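Endonuclease PI-MtuI (Mycobacterium tuberculosis, PDB 2IMZ) is the RecA intein, whose splicing domain probably excises itself from the host protein and joins the flanking segments by a peptide bond. Local coordinates at residues Val22-Val31 against Ala42-Asp50; Leu87-Arg98 against Ala129-Val140. The protein carries 1 engineered substitution. All coordinates share one frame; numbering follows the deposited sequence.

Interaction 1 of 2, residues Val22-Val31 against Ala42-Asp50; sequences VVDGRKPIHV and ARPVVSWFD
Lys27 O accepts the indole N-H of Trp48: NE1 lies 3.0 Å from it, in a bond bent to 153° at the hydrogen. The oxygen sits near the indole plane, but NE1 stands above the carbonyl plane and not on a lone pair. The same oxygen takes a weak bond from Ile29 N, across the inverse gamma turn centred on Pro28. With Trp48 CG anti to its own carbonyl carbon (chi1 -55°), the indole lies flat against the backbone of Arg26. Arg26 CA is 3.4 Å from the centroid of the five-membered ring of Trp48, almost on the ring normal, a CH-pi contact. Val46 C lies over the opposite face. Val22 CG1 meets the ring at its edge, 3.9 Å from Trp48 CD1. The ring thus packs on the Schellman motif that ends helix 19-24.

Further along, Val45 N donates to Ile29 O at 2.9 Å, nearly along the C=O axis. Val45 CG2 lies 3.6 Å from Ile29 CG1. Pro44 CB sits over one face of the His30 imidazole. Val31 and Arg43 exchange two backbone bonds. Arg43 NE forms a salt bridge with Glu155, and its NH1 donates to Ala42 O. At the other end, a water donates to both Asp24 OD1 and Asp50 OD2. Strands 30-34 and 40-52 form an antiparallel beta hairpin of the all-beta intein splicing (Hint) fold, with the preceding helix 19-24 packed against strand 40-52 through Trp48.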
loop_
_atom_site.group_PDB
_atom_site.type_symbol
_atom_site.label_atom_id
_atom_site.label_comp_id
_atom_site.label_asym_id
_atom_site.label_seq_id
_atom_site.Cartn_x
_atom_site.Cartn_y
_atom_site.Cartn_z
ATOM N N VAL A 22 17.779 -4.893 -0.105
ATOM C CA VAL A 22 16.988 -4.758 -1.315
ATOM C C VAL A 22 16.783 -3.280 -1.629
ATOM O O VAL A 22 16.895 -2.863 -2.781
ATOM C CB VAL A 22 15.611 -5.442 -1.153
ATOM C CG1 VAL A 22 14.772 -5.246 -2.401
ATOM C CG2 VAL A 22 15.806 -6.926 -0.891
ATOM N N VAL A 23 16.492 -2.489 -0.601
ATOM C CA VAL A 23 16.276 -1.055 -0.792
ATOM C C VAL A 23 17.576 -0.296 -1.073
ATOM O O VAL A 23 17.622 0.538 -1.984
ATOM C CB VAL A 23 15.573 -0.429 0.440
ATOM C CG1 VAL A 23 15.561 1.092 0.322
ATOM C CG2 VAL A 23 14.141 -0.951 0.535
ATOM N N ASP A 24 18.626 -0.579 -0.306
ATOM C CA ASP A 24 19.907 0.107 -0.504
ATOM C C ASP A 24 20.475 -0.140 -1.898
ATOM O O ASP A 24 21.129 0.733 -2.475
ATOM C CB ASP A 24 20.939 -0.330 0.541
ATOM C CG ASP A 24 20.538 0.041 1.958
ATOM O OD1 ASP A 24 19.858 1.073 2.146
ATOM O OD2 ASP A 24 20.919 -0.697 2.891
ATOM N N GLY A 25 20.227 -1.328 -2.444
ATOM C CA GLY A 25 20.731 -1.636 -3.770
ATOM C C GLY A 25 19.683 -1.561 -4.865
ATOM O O GLY A 25 19.973 -1.859 -6.020
ATOM N N ARG A 26 18.464 -1.165 -4.507
ATOM C CA ARG A 26 17.369 -1.077 -5.465
ATOM C C ARG A 26 17.348 -2.342 -6.316
ATOM O O ARG A 26 17.297 -2.287 -7.544
ATOM C CB ARG A 26 17.531 0.172 -6.342
ATOM C CG ARG A 26 17.569 1.455 -5.526
ATOM C CD ARG A 26 17.474 2.705 -6.383
ATOM N NE ARG A 26 17.454 3.899 -5.541
ATOM C CZ ARG A 26 17.246 5.133 -5.992
ATOM N NH1 ARG A 26 17.033 5.346 -7.283
ATOM N NH2 ARG A 26 17.244 6.155 -5.146
ATOM N N LYS A 27 17.379 -3.486 -5.636
ATOM C CA LYS A 27 17.383 -4.786 -6.295
ATOM C C LYS A 27 15.999 -5.173 -6.796
ATOM O O LYS A 27 15.043 -5.220 -6.022
ATOM C CB LYS A 27 17.887 -5.863 -5.329
ATOM C CG LYS A 27 19.233 -5.553 -4.697
ATOM C CD LYS A 27 19.701 -6.702 -3.818
ATOM C CE LYS A 27 21.034 -6.389 -3.159
ATOM N NZ LYS A 27 21.559 -7.544 -2.368
ATOM N N PRO A 28 15.874 -5.453 -8.102
ATOM C CA PRO A 28 14.606 -5.843 -8.723
ATOM C C PRO A 28 14.324 -7.328 -8.500
ATOM O O PRO A 28 14.138 -8.087 -9.452
ATOM C CB PRO A 28 14.842 -5.521 -10.190
ATOM C CG PRO A 28 16.274 -5.908 -10.359
ATOM C CD PRO A 28 16.926 -5.304 -9.126
ATOM N N ILE A 29 14.314 -7.740 -7.237
ATOM C CA ILE A 29 14.046 -9.132 -6.902
ATOM C C ILE A 29 12.580 -9.438 -7.161
ATOM O O ILE A 29 11.778 -8.530 -7.386
ATOM C CB ILE A 29 14.311 -9.424 -5.403
ATOM C CG1 ILE A 29 13.314 -8.647 -4.535
ATOM C CG2 ILE A 29 15.745 -9.064 -5.039
ATOM C CD1 ILE A 29 13.292 -9.091 -3.078
ATOM N N HIS A 30 12.241 -10.722 -7.165
ATOM C CA HIS A 30 10.855 -11.138 -7.312
ATOM C C HIS A 30 10.408 -11.510 -5.908
ATOM O O HIS A 30 11.236 -11.839 -5.054
ATOM C CB HIS A 30 10.716 -12.363 -8.218
ATOM C CG HIS A 30 10.737 -12.037 -9.677
ATOM N ND1 HIS A 30 11.906 -11.877 -10.389
ATOM C CD2 HIS A 30 9.729 -11.804 -10.550
ATOM C CE1 HIS A 30 11.617 -11.557 -11.638
ATOM N NE2 HIS A 30 10.303 -11.506 -11.762
ATOM N N VAL A 31 9.106 -11.440 -5.667
ATOM C CA VAL A 31 8.558 -11.792 -4.363
ATOM C C VAL A 31 7.355 -12.684 -4.584
ATOM O O VAL A 31 6.886 -12.844 -5.712
ATOM C CB VAL A 31 8.064 -10.548 -3.581
ATOM C CG1 VAL A 31 9.191 -9.559 -3.399
ATOM C CG2 VAL A 31 6.884 -9.906 -4.311
ATOM N N ALA A 42 4.696 -14.890 -8.813
ATOM C CA ALA A 42 5.987 -14.233 -8.691
ATOM C C ALA A 42 5.844 -12.866 -9.353
ATOM O O ALA A 42 5.455 -12.769 -10.515
ATOM C CB ALA A 42 7.068 -15.046 -9.394
ATOM N N ARG A 43 6.142 -11.811 -8.610
ATOM C CA ARG A 43 6.046 -10.462 -9.149
ATOM C C ARG A 43 7.298 -9.684 -8.764
ATOM O O ARG A 43 7.831 -9.843 -7.667
ATOM C CB ARG A 43 4.781 -9.767 -8.625
ATOM C CG ARG A 43 3.480 -10.269 -9.261
ATOM C CD ARG A 43 3.407 -9.886 -10.744
ATOM N NE ARG A 43 2.151 -10.277 -11.382
ATOM C CZ ARG A 43 1.879 -11.497 -11.842
ATOM N NH1 ARG A 43 2.776 -12.468 -11.742
ATOM N NH2 ARG A 43 0.708 -11.742 -12.419
ATOM N N PRO A 44 7.790 -8.833 -9.674
ATOM C CA PRO A 44 8.991 -8.034 -9.430
ATOM C C PRO A 44 8.795 -6.762 -8.613
ATOM O O PRO A 44 7.743 -6.122 -8.670
ATOM C CB PRO A 44 9.477 -7.728 -10.842
ATOM C CG PRO A 44 8.197 -7.526 -11.575
ATOM C CD PRO A 44 7.337 -8.678 -11.071
ATOM N N VAL A 45 9.821 -6.410 -7.844
ATOM C CA VAL A 45 9.807 -5.192 -7.049
ATOM C C VAL A 45 10.137 -4.087 -8.050
ATOM O O VAL A 45 11.082 -4.224 -8.830
ATOM C CB VAL A 45 10.886 -5.234 -5.948
ATOM C CG1 VAL A 45 10.980 -3.885 -5.242
ATOM C CG2 VAL A 45 10.542 -6.332 -4.942
ATOM N N VAL A 46 9.355 -3.011 -8.035
ATOM C CA VAL A 46 9.558 -1.906 -8.967
ATOM C C VAL A 46 9.891 -0.568 -8.311
ATOM O O VAL A 46 10.302 0.375 -8.990
ATOM C CB VAL A 46 8.325 -1.736 -9.879
ATOM C CG1 VAL A 46 8.189 -2.955 -10.782
ATOM C CG2 VAL A 46 7.067 -1.562 -9.043
ATOM N N SER A 47 9.715 -0.486 -6.995
ATOM C CA SER A 47 10.022 0.734 -6.247
ATOM C C SER A 47 10.617 0.359 -4.898
ATOM O O SER A 47 10.273 -0.679 -4.328
ATOM C CB SER A 47 8.764 1.579 -6.027
ATOM O OG SER A 47 8.192 1.986 -7.253
ATOM N N TRP A 48 11.498 1.219 -4.390
ATOM C CA TRP A 48 12.187 0.988 -3.121
ATOM C C TRP A 48 12.087 2.219 -2.225
ATOM O O TRP A 48 12.339 3.339 -2.675
ATOM C CB TRP A 48 13.664 0.686 -3.395
ATOM C CG TRP A 48 13.869 -0.450 -4.342
ATOM C CD1 TRP A 48 14.058 -1.762 -4.021
ATOM C CD2 TRP A 48 13.836 -0.386 -5.772
ATOM N NE1 TRP A 48 14.142 -2.521 -5.161
ATOM C CE2 TRP A 48 14.008 -1.703 -6.251
ATOM C CE3 TRP A 48 13.673 0.657 -6.696
ATOM C CZ2 TRP A 48 14.024 -2.009 -7.618
ATOM C CZ3 TRP A 48 13.688 0.353 -8.057
ATOM C CH2 TRP A 48 13.862 -0.971 -8.503
ATOM N N PHE A 49 11.745 2.015 -0.955
ATOM C CA PHE A 49 11.624 3.140 -0.035
ATOM C C PHE A 49 12.344 2.963 1.297
ATOM O O PHE A 49 12.176 1.951 1.980
ATOM C CB PHE A 49 10.148 3.445 0.242
ATOM C CG PHE A 49 9.313 3.576 -0.999
ATOM C CD1 PHE A 49 8.770 2.450 -1.608
ATOM C CD2 PHE A 49 9.097 4.824 -1.577
ATOM C CE1 PHE A 49 8.019 2.563 -2.781
ATOM C CE2 PHE A 49 8.348 4.949 -2.749
ATOM C CZ PHE A 49 7.810 3.813 -3.351
ATOM N N ASP A 50 13.167 3.948 1.647
ATOM C CA ASP A 50 13.876 3.954 2.925
ATOM C C ASP A 50 12.994 4.884 3.750
ATOM O O ASP A 50 13.004 6.097 3.547
ATOM C CB ASP A 50 15.276 4.551 2.774
ATOM C CG ASP A 50 16.063 4.526 4.073
ATOM O OD1 ASP A 50 15.481 4.842 5.132
ATOM O OD2 ASP A 50 17.267 4.202 4.036
HETATM O O HOH W 1 18.425 3.206 1.841
#

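Interaction 2 of 2, residues Leu87-Arg98 against Ala129-Val140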
loop_
_atom_site.group_PDB
_atom_site.type_symbol
_atom_site.label_atom_id
_atom_site.label_comp_id
_atom_site.label_asym_id
_atom_site.label_seq_id
_atom_site.Cartn_x
_atom_site.Cartn_y
_atom_site.Cartn_z
ATOM N N LEU A 87 -3.277 -7.068 15.842
ATOM C CA LEU A 87 -3.221 -8.521 15.921
ATOM C C LEU A 87 -2.783 -8.992 17.302
ATOM O O LEU A 87 -1.975 -8.346 17.972
ATOM C CB LEU A 87 -2.275 -9.066 14.852
ATOM C CG LEU A 87 -2.715 -8.710 13.431
ATOM C CD1 LEU A 87 -1.688 -9.213 12.433
ATOM C CD2 LEU A 87 -4.081 -9.317 13.150
ATOM N N ARG A 88 -3.329 -10.128 17.720
ATOM C CA ARG A 88 -3.017 -10.690 19.026
ATOM C C ARG A 88 -2.630 -12.152 18.921
ATOM O O ARG A 88 -2.836 -12.797 17.893
ATOM C CB ARG A 88 -4.231 -10.558 19.953
ATOM C CG ARG A 88 -4.649 -9.124 20.228
ATOM C CD ARG A 88 -3.670 -8.428 21.156
ATOM N NE ARG A 88 -4.059 -7.044 21.414
ATOM C CZ ARG A 88 -3.862 -6.037 20.569
ATOM N NH1 ARG A 88 -3.272 -6.251 19.400
ATOM N NH2 ARG A 88 -4.263 -4.814 20.890
ATOM N N LYS A 89 -2.070 -12.670 20.006
ATOM C CA LYS A 89 -1.670 -14.061 20.066
ATOM C C LYS A 89 -2.874 -14.926 19.713
ATOM O O LYS A 89 -3.976 -14.711 20.224
ATOM C CB LYS A 89 -1.175 -14.385 21.473
ATOM C CG LYS A 89 -0.835 -15.835 21.698
ATOM C CD LYS A 89 -0.278 -16.023 23.093
ATOM C CE LYS A 89 0.041 -17.474 23.365
ATOM N NZ LYS A 89 0.738 -17.612 24.669
ATOM N N GLY A 90 -2.667 -15.894 18.826
ATOM C CA GLY A 90 -3.754 -16.767 18.422
ATOM C C GLY A 90 -4.416 -16.385 17.110
ATOM O O GLY A 90 -5.046 -17.226 16.467
ATOM N N ASP A 91 -4.299 -15.122 16.712
ATOM C CA ASP A 91 -4.890 -14.688 15.453
ATOM C C ASP A 91 -4.137 -15.359 14.317
ATOM O O ASP A 91 -2.933 -15.596 14.424
ATOM C CB ASP A 91 -4.791 -13.169 15.293
ATOM C CG ASP A 91 -5.745 -12.422 16.200
ATOM O OD1 ASP A 91 -6.756 -13.023 16.626
ATOM O OD2 ASP A 91 -5.490 -11.230 16.471
ATOM N N ARG A 92 -4.840 -15.663 13.232
ATOM C CA ARG A 92 -4.207 -16.302 12.092
ATOM C C ARG A 92 -3.848 -15.287 11.013
ATOM O O ARG A 92 -4.565 -14.302 10.797
ATOM C CB ARG A 92 -5.123 -17.388 11.510
ATOM C CG ARG A 92 -5.364 -18.555 12.466
ATOM C CD ARG A 92 -6.174 -19.677 11.823
ATOM N NE ARG A 92 -7.566 -19.312 11.576
ATOM C CZ ARG A 92 -8.474 -19.107 12.527
ATOM N NH1 ARG A 92 -8.144 -19.226 13.806
ATOM N NH2 ARG A 92 -9.719 -18.791 12.199
ATOM N N VAL A 93 -2.715 -15.518 10.360
ATOM C CA VAL A 93 -2.259 -14.646 9.286
ATOM C C VAL A 93 -1.928 -15.517 8.087
ATOM O O VAL A 93 -1.647 -16.704 8.235
ATOM C CB VAL A 93 -1.002 -13.823 9.691
ATOM C CG1 VAL A 93 -1.344 -12.893 10.852
ATOM C CG2 VAL A 93 0.149 -14.746 10.062
ATOM N N ALA A 94 -1.983 -14.931 6.896
ATOM C CA ALA A 94 -1.690 -15.670 5.671
ATOM C C ALA A 94 -0.207 -16.020 5.583
ATOM O O ALA A 94 0.650 -15.138 5.649
ATOM C CB ALA A 94 -2.105 -14.845 4.456
ATOM N N GLN A 95 0.079 -17.311 5.435
ATOM C CA GLN A 95 1.452 -17.811 5.330
ATOM C C GLN A 95 1.520 -18.845 4.212
ATOM O O GLN A 95 1.152 -20.006 4.402
ATOM C CB GLN A 95 1.894 -18.457 6.647
ATOM C CG GLN A 95 3.273 -19.122 6.574
ATOM C CD GLN A 95 3.626 -19.895 7.831
ATOM O OE1 GLN A 95 4.241 -19.359 8.757
ATOM N NE2 GLN A 95 3.230 -21.163 7.874
ATOM N N PRO A 96 1.981 -18.433 3.024
ATOM C CA PRO A 96 2.090 -19.340 1.878
ATOM C C PRO A 96 3.039 -20.506 2.135
ATOM O O PRO A 96 4.117 -20.327 2.698
ATOM C CB PRO A 96 2.588 -18.421 0.766
ATOM C CG PRO A 96 1.964 -17.105 1.126
ATOM C CD PRO A 96 2.216 -17.038 2.609
ATOM N N ARG A 97 2.634 -21.703 1.726
ATOM C CA ARG A 97 3.467 -22.884 1.910
ATOM C C ARG A 97 3.363 -23.794 0.696
ATOM O O ARG A 97 2.299 -23.902 0.088
ATOM C CB ARG A 97 3.022 -23.693 3.131
ATOM C CG ARG A 97 2.845 -22.926 4.427
ATOM C CD ARG A 97 2.301 -23.881 5.477
ATOM N NE ARG A 97 1.644 -23.198 6.588
ATOM C CZ ARG A 97 0.843 -23.806 7.455
ATOM N NH1 ARG A 97 0.604 -25.105 7.333
ATOM N NH2 ARG A 97 0.277 -23.121 8.439
ATOM N N ARG A 98 4.469 -24.445 0.352
ATOM C CA ARG A 98 4.490 -25.380 -0.763
ATOM C C ARG A 98 4.074 -26.750 -0.236
ATOM O O ARG A 98 4.259 -27.050 0.940
ATOM C CB ARG A 98 5.896 -25.482 -1.362
ATOM C CG ARG A 98 6.336 -24.269 -2.151
ATOM C CD ARG A 98 7.768 -24.426 -2.645
ATOM N NE ARG A 98 7.960 -25.653 -3.414
ATOM C CZ ARG A 98 7.337 -25.924 -4.556
ATOM N NH1 ARG A 98 6.481 -25.052 -5.063
ATOM N NH2 ARG A 98 7.571 -27.065 -5.191
ATOM N N ALA A 129 3.533 -22.489 -7.192
ATOM C CA ALA A 129 3.035 -23.718 -6.588
ATOM C C ALA A 129 2.591 -23.462 -5.147
ATOM O O ALA A 129 1.724 -24.162 -4.627
ATOM C CB ALA A 129 4.113 -24.791 -6.621
ATOM N N GLU A 130 3.182 -22.458 -4.505
ATOM C CA GLU A 130 2.817 -22.128 -3.130
ATOM C C GLU A 130 1.309 -21.965 -2.995
ATOM O O GLU A 130 0.649 -21.405 -3.876
ATOM C CB GLU A 130 3.494 -20.829 -2.673
ATOM C CG GLU A 130 4.947 -20.979 -2.230
ATOM C CD GLU A 130 5.927 -21.007 -3.382
ATOM O OE1 GLU A 130 5.484 -21.111 -4.551
ATOM O OE2 GLU A 130 7.150 -20.930 -3.117
ATOM N N GLU A 131 0.772 -22.452 -1.880
ATOM C CA GLU A 131 -0.657 -22.361 -1.608
ATOM C C GLU A 131 -0.847 -21.417 -0.429
ATOM O O GLU A 131 -0.042 -21.409 0.501
ATOM C CB GLU A 131 -1.217 -23.742 -1.248
ATOM C CG GLU A 131 -2.734 -23.835 -1.332
ATOM C CD GLU A 131 -3.284 -25.100 -0.703
ATOM O OE1 GLU A 131 -2.638 -26.160 -0.826
ATOM O OE2 GLU A 131 -4.373 -25.035 -0.091
ATOM N N LEU A 132 -1.905 -20.615 -0.464
ATOM C CA LEU A 132 -2.165 -19.696 0.634
ATOM C C LEU A 132 -2.702 -20.494 1.817
ATOM O O LEU A 132 -3.772 -21.094 1.740
ATOM C CB LEU A 132 -3.180 -18.630 0.207
ATOM C CG LEU A 132 -3.491 -17.517 1.211
ATOM C CD1 LEU A 132 -2.221 -16.760 1.558
ATOM C CD2 LEU A 132 -4.519 -16.569 0.610
ATOM N N ARG A 133 -1.936 -20.520 2.901
ATOM C CA ARG A 133 -2.328 -21.231 4.113
ATOM C C ARG A 133 -2.349 -20.203 5.234
ATOM O O ARG A 133 -1.953 -19.056 5.035
ATOM C CB ARG A 133 -1.311 -22.327 4.446
ATOM C CG ARG A 133 -1.047 -23.312 3.311
ATOM C CD ARG A 133 -2.284 -24.131 2.987
ATOM N NE ARG A 133 -2.711 -24.948 4.119
ATOM C CZ ARG A 133 -2.032 -25.987 4.595
ATOM N NH1 ARG A 133 -0.884 -26.349 4.039
ATOM N NH2 ARG A 133 -2.503 -26.669 5.632
ATOM N N TYR A 134 -2.802 -20.611 6.412
ATOM C CA TYR A 134 -2.859 -19.697 7.539
ATOM C C TYR A 134 -2.101 -20.251 8.732
ATOM O O TYR A 134 -2.107 -21.459 8.983
ATOM C CB TYR A 134 -4.318 -19.420 7.905
ATOM C CG TYR A 134 -5.037 -18.598 6.858
ATOM C CD1 TYR A 134 -4.894 -17.210 6.814
ATOM C CD2 TYR A 134 -5.815 -19.208 5.876
ATOM C CE1 TYR A 134 -5.501 -16.451 5.820
ATOM C CE2 TYR A 134 -6.428 -18.458 4.874
ATOM C CZ TYR A 134 -6.266 -17.082 4.851
ATOM O OH TYR A 134 -6.864 -16.335 3.859
ATOM N N SER A 135 -1.427 -19.362 9.451
ATOM C CA SER A 135 -0.661 -19.744 10.629
ATOM C C SER A 135 -0.968 -18.774 11.753
ATOM O O SER A 135 -1.235 -17.600 11.509
ATOM C CB SER A 135 0.836 -19.726 10.320
ATOM O OG SER A 135 1.167 -20.753 9.403
ATOM N N VAL A 136 -0.930 -19.268 12.987
ATOM C CA VAL A 136 -1.227 -18.434 14.138
ATOM C C VAL A 136 -0.036 -17.649 14.664
ATOM O O VAL A 136 1.121 -18.033 14.474
ATOM C CB VAL A 136 -1.795 -19.276 15.307
ATOM C CG1 VAL A 136 -3.081 -19.954 14.875
ATOM C CG2 VAL A 136 -0.770 -20.311 15.760
ATOM N N ILE A 137 -0.341 -16.532 15.314
ATOM C CA ILE A 137 0.665 -15.681 15.931
ATOM C C ILE A 137 0.952 -16.316 17.290
ATOM O O ILE A 137 0.035 -16.532 18.089
ATOM C CB ILE A 137 0.132 -14.249 16.131
ATOM C CG1 ILE A 137 -0.048 -13.571 14.768
ATOM C CG2 ILE A 137 1.088 -13.447 16.999
ATOM C CD1 ILE A 137 -0.782 -12.248 14.832
ATOM N N ARG A 138 2.218 -16.624 17.548
ATOM C CA ARG A 138 2.602 -17.260 18.805
ATOM C C ARG A 138 2.917 -16.245 19.899
ATOM O O ARG A 138 2.772 -16.539 21.087
ATOM C CB ARG A 138 3.836 -18.150 18.593
ATOM C CG ARG A 138 3.744 -19.108 17.408
ATOM C CD ARG A 138 3.439 -20.554 17.791
ATOM N NE ARG A 138 2.110 -20.726 18.354
ATOM C CZ ARG A 138 1.412 -21.859 18.309
ATOM N NH1 ARG A 138 1.907 -22.941 17.720
ATOM N NH2 ARG A 138 0.207 -21.909 18.853
ATOM N N GLU A 139 3.345 -15.050 19.503
ATOM C CA GLU A 139 3.716 -14.040 20.481
ATOM C C GLU A 139 3.761 -12.624 19.912
ATOM O O GLU A 139 4.151 -12.417 18.763
ATOM C CB GLU A 139 5.087 -14.408 21.062
ATOM C CG GLU A 139 5.685 -13.405 22.030
ATOM C CD GLU A 139 7.092 -13.785 22.464
ATOM O OE1 GLU A 139 7.623 -14.811 21.978
ATOM O OE2 GLU A 139 7.673 -13.052 23.288
ATOM N N VAL A 140 3.348 -11.654 20.724
ATOM C CA VAL A 140 3.383 -10.249 20.330
ATOM C C VAL A 140 4.500 -9.596 21.143
ATOM O O VAL A 140 4.493 -9.649 22.376
ATOM C CB VAL A 140 2.045 -9.539 20.628
ATOM C CG1 VAL A 140 2.163 -8.051 20.319
ATOM C CG2 VAL A 140 0.929 -10.164 19.795
HETATM O O HOH W 2 3.392 -15.894 24.056
HETATM O O HOH W 3 0.675 -26.069 1.185
#
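Ser135 and Val93 form the antiparallel hydrogen-bonded pair at the middle of the backbone ladder. Val93 N meets Ser135 O at 2.8 Å, and Ser135 N returns a bond to Val93 O. On one side, Ile137 N donates to Asp91 O and Gly90 N to Ile137 O, so the type II turn from Arg88 to Asp91 is held against the partner strand. On the other, Gln95 N donates to Arg133 O at 2.7 Å, while the return bond from Arg133 N is weak. Arg97 and Glu131 then exchange two further backbone bonds.

Among side-chain polar contacts, Arg97 NH2 donates to Ser135 OG at 2.7 Å. An extended chain from CG to NE carries the guanidinium back along the strands to this hydroxyl. Arg133 CB lies over one face of the Arg97 group. The two guanidinium planes are turned 51° apart, and Arg97 NH1 lies over one face of the Arg133 guanidinium, toward its rim. Arg97 NH1 and Arg133 NH1, like charges, are 3.8 Å apart. A water joins Arg97 O to Arg133 NH1; another joins Lys89 NZ to Arg138 O.

The middle of the ladder pairs strand 92-94 with the long strand 134-153 of the Hint fold; the Arg97-Glu131 bridge continues it as a single pair. Strand 54-61 also pairs with that long strand.

Among apolar contacts, Ile137 CD1 touches Leu87 CB at 3.5 Å and Val93 CG1 at 4.1 Å; Leu87 and Val93 also pack on Val75. Ala94 CB is pressed against Leu132 CD1, a tight 3.5 Å, and Val165 touches both residues. The Tyr134 ring reaches Ala94 CB with its CE1. On the same sheet face as Ala94 and Tyr134, Arg92 CG rests on Val136 CG1 at 3.6 Å, while the Arg92 guanidinium forms a salt bridge with Glu78.

The chain's centre falls between interactions 1 and 2. Their centres are 24 Å apart and their nearest atoms about 8 Å, so they do not touch. One sheet connects them: strand 40-52 of interaction 1 pairs antiparallel with strand 134-153, whose early part carries interaction 2. Both segments of interaction 1 precede those of interaction 2 in sequence. Glu152, on the far part of strand 134-153, bonds the backbone of Val46 and Ser47. Glu152, like His157 and Asn168, is a zinc ligand in this entry. The side chain of Phe49 in interaction 1 is about 7 Å from a bound zinc ion. Asn168 is modelled as aminosuccinimide, consistent with the cyclised asparagine of intein splicing.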